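Local coordinates for protein DNA polymerase (Bacillus phage phi29, PDB 1XI1) that replicates the viral genome by protein-primed, strand-displacing DNA synthesis with high processivity and fidelity and, in its natural form, proofreads with a 3'-5' exonuclease, at residues His287-Phe292 / Ile323-Leu328. The protein carries 2 engineered substitutions. Sequence-based numbering, arbitrary orientation.
Sequences HIRCEF and IADLWL
His287, Arg289, Asp325 and Trp327 share one face of an antiparallel strand pair in the polymerization region, where an imidazole stacks on an indole while its edge and Arg289 share one carboxylate. The backbone frame comes from two hydrogen-bonded pairs, Ile288 with Leu326 and Cys290 with Ala324; Ile288 N lies 2.8 Å from Leu326 O, and Leu326 N returns a hydrogen bond to Ile288 O. A trans first torsion (chi1 179°) lays the His287 imidazole over the five-membered ring of Trp327 in an offset stack, planes 7° apart and His287 CG 3.4 Å from Trp327 CE2. His287 CB sits over the six-membered ring, 3.6 Å from its centroid, adding a CH-pi contact. The stack leaves the ring edge to Asp325: His287 NE2 donates to the syn side of Asp325 OD1 at 2.8 Å, tilted from the carboxylate plane, and makes a weak hydrogen bond to Asp325 OD2. Stack and NE2 bond together probably fix the turn of the imidazole. Arg289 NE meets Asp325 OD2 at 3.3 Å on its anti side in a long salt bridge, while Arg289 NH1 pairs with Glu346 of strand 340-356. One carboxylate thus ties two residues of the neighbouring strand together. On the other face, Ala324 CB approaches the edge of the Phe292 ring, 3.5 Å from Phe292 CE2, and Leu326 packs beside Ile288 and against Met336 of helix 330-339. Backbone bonds of His287 to Ile348 and Arg289 to Glu346 join strand 283-294 to 340-356 as well as 324-329, the arrangement of a central strand in an antiparallel beta-sheet.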
loop_
_atom_site.group_PDB
_atom_site.type_symbol
_atom_site.label_atom_id
_atom_site.label_comp_id
_atom_site.label_asym_id
_atom_site.label_seq_id
_atom_site.Cartn_x
_atom_site.Cartn_y
_atom_site.Cartn_z
ATOM N N HIS C 287 -8.270 18.433 -21.463
ATOM C CA HIS C 287 -7.393 17.758 -22.420
ATOM C C HIS C 287 -6.731 18.881 -23.199
ATOM O O HIS C 287 -7.393 19.629 -23.923
ATOM C CB HIS C 287 -8.195 16.875 -23.374
ATOM C CG HIS C 287 -7.356 16.173 -24.398
ATOM N ND1 HIS C 287 -7.877 15.678 -25.575
ATOM C CD2 HIS C 287 -6.031 15.884 -24.422
ATOM C CE1 HIS C 287 -6.910 15.120 -26.281
ATOM N NE2 HIS C 287 -5.781 15.230 -25.604
ATOM N N ILE C 288 -5.423 19.015 -23.031
ATOM C CA ILE C 288 -4.693 20.074 -23.689
ATOM C C ILE C 288 -3.549 19.498 -24.499
ATOM O O ILE C 288 -3.144 18.350 -24.310
ATOM C CB ILE C 288 -4.154 21.048 -22.648
ATOM C CG1 ILE C 288 -3.458 22.223 -23.302
ATOM C CG2 ILE C 288 -3.141 20.372 -21.790
ATOM C CD1 ILE C 288 -2.894 23.178 -22.267
ATOM N N ARG C 289 -3.056 20.305 -25.427
ATOM C CA ARG C 289 -1.950 19.920 -26.283
ATOM C C ARG C 289 -1.014 21.111 -26.289
ATOM O O ARG C 289 -1.452 22.237 -26.501
ATOM C CB ARG C 289 -2.458 19.646 -27.684
ATOM C CG ARG C 289 -2.204 18.247 -28.167
ATOM C CD ARG C 289 -2.762 18.114 -29.548
ATOM N NE ARG C 289 -3.546 16.897 -29.668
ATOM C CZ ARG C 289 -4.676 16.813 -30.361
ATOM N NH1 ARG C 289 -5.148 17.879 -30.997
ATOM N NH2 ARG C 289 -5.343 15.671 -30.405
ATOM N N CYS C 290 0.268 20.882 -26.040
ATOM C CA CYS C 290 1.187 22.006 -26.009
ATOM C C CYS C 290 2.626 21.554 -25.972
ATOM O O CYS C 290 2.927 20.362 -26.076
ATOM C CB CYS C 290 0.917 22.858 -24.773
ATOM S SG CYS C 290 1.187 21.934 -23.239
ATOM N N GLU C 291 3.489 22.529 -25.859
ATOM C CA GLU C 291 4.905 22.350 -25.737
ATOM C C GLU C 291 5.242 23.149 -24.470
ATOM O O GLU C 291 4.547 24.118 -24.144
ATOM C CB GLU C 291 5.705 22.913 -26.919
ATOM C CG GLU C 291 5.414 22.242 -28.236
ATOM C CD GLU C 291 6.332 22.705 -29.350
ATOM O OE1 GLU C 291 6.154 23.861 -29.817
ATOM O OE2 GLU C 291 7.227 21.930 -29.763
ATOM N N PHE C 292 6.295 22.769 -23.753
ATOM C CA PHE C 292 6.602 23.469 -22.519
ATOM C C PHE C 292 8.070 23.454 -22.118
ATOM O O PHE C 292 8.840 22.602 -22.539
ATOM C CB PHE C 292 5.745 22.866 -21.406
ATOM C CG PHE C 292 5.834 21.369 -21.323
ATOM C CD1 PHE C 292 6.869 20.752 -20.621
ATOM C CD2 PHE C 292 4.896 20.568 -21.977
ATOM C CE1 PHE C 292 6.971 19.361 -20.565
ATOM C CE2 PHE C 292 4.986 19.172 -21.932
ATOM C CZ PHE C 292 6.032 18.569 -21.221
ATOM N N ILE C 323 5.145 18.192 -29.542
ATOM C CA ILE C 323 3.924 18.698 -28.924
ATOM C C ILE C 323 3.399 17.610 -28.015
ATOM O O ILE C 323 3.176 16.490 -28.461
ATOM C CB ILE C 323 2.837 19.024 -29.988
ATOM C CG1 ILE C 323 3.273 20.225 -30.832
ATOM C CG2 ILE C 323 1.493 19.318 -29.311
ATOM C CD1 ILE C 323 2.258 20.600 -31.934
ATOM N N ALA C 324 3.205 17.938 -26.740
ATOM C CA ALA C 324 2.713 16.962 -25.766
ATOM C C ALA C 324 1.193 16.899 -25.757
ATOM O O ALA C 324 0.515 17.842 -26.147
ATOM C CB ALA C 324 3.220 17.310 -24.376
ATOM N N ASP C 325 0.673 15.780 -25.282
ATOM C CA ASP C 325 -0.762 15.551 -25.183
ATOM C C ASP C 325 -1.055 15.222 -23.719
ATOM O O ASP C 325 -0.627 14.183 -23.227
ATOM C CB ASP C 325 -1.138 14.380 -26.083
ATOM C CG ASP C 325 -2.616 14.260 -26.282
ATOM O OD1 ASP C 325 -3.299 13.876 -25.314
ATOM O OD2 ASP C 325 -3.096 14.557 -27.400
ATOM N N LEU C 326 -1.789 16.094 -23.032
ATOM C CA LEU C 326 -2.069 15.895 -21.611
ATOM C C LEU C 326 -3.516 16.083 -21.159
ATOM O O LEU C 326 -4.263 16.853 -21.749
ATOM C CB LEU C 326 -1.211 16.865 -20.788
ATOM C CG LEU C 326 0.307 16.860 -20.955
ATOM C CD1 LEU C 326 0.907 18.081 -20.289
ATOM C CD2 LEU C 326 0.870 15.590 -20.351
ATOM N N TRP C 327 -3.884 15.377 -20.092
ATOM C CA TRP C 327 -5.195 15.499 -19.452
ATOM C C TRP C 327 -4.865 15.916 -18.008
ATOM O O TRP C 327 -4.225 15.160 -17.276
ATOM C CB TRP C 327 -5.955 14.165 -19.438
ATOM C CG TRP C 327 -6.389 13.711 -20.785
ATOM C CD1 TRP C 327 -5.591 13.226 -21.776
ATOM C CD2 TRP C 327 -7.719 13.726 -21.313
ATOM N NE1 TRP C 327 -6.334 12.938 -22.890
ATOM C CE2 TRP C 327 -7.647 13.233 -22.635
ATOM C CE3 TRP C 327 -8.967 14.107 -20.801
ATOM C CZ2 TRP C 327 -8.782 13.107 -23.457
ATOM C CZ3 TRP C 327 -10.104 13.981 -21.624
ATOM C CH2 TRP C 327 -9.996 13.484 -22.935
ATOM N N LEU C 328 -5.305 17.105 -17.603
ATOM C CA LEU C 328 -5.014 17.617 -16.271
ATOM C C LEU C 328 -6.200 18.152 -15.480
ATOM O O LEU C 328 -7.059 18.850 -16.014
ATOM C CB LEU C 328 -3.991 18.759 -16.364
ATOM C CG LEU C 328 -2.675 18.514 -17.092
ATOM C CD1 LEU C 328 -1.882 19.806 -17.193
ATOM C CD2 LEU C 328 -1.895 17.469 -16.334
#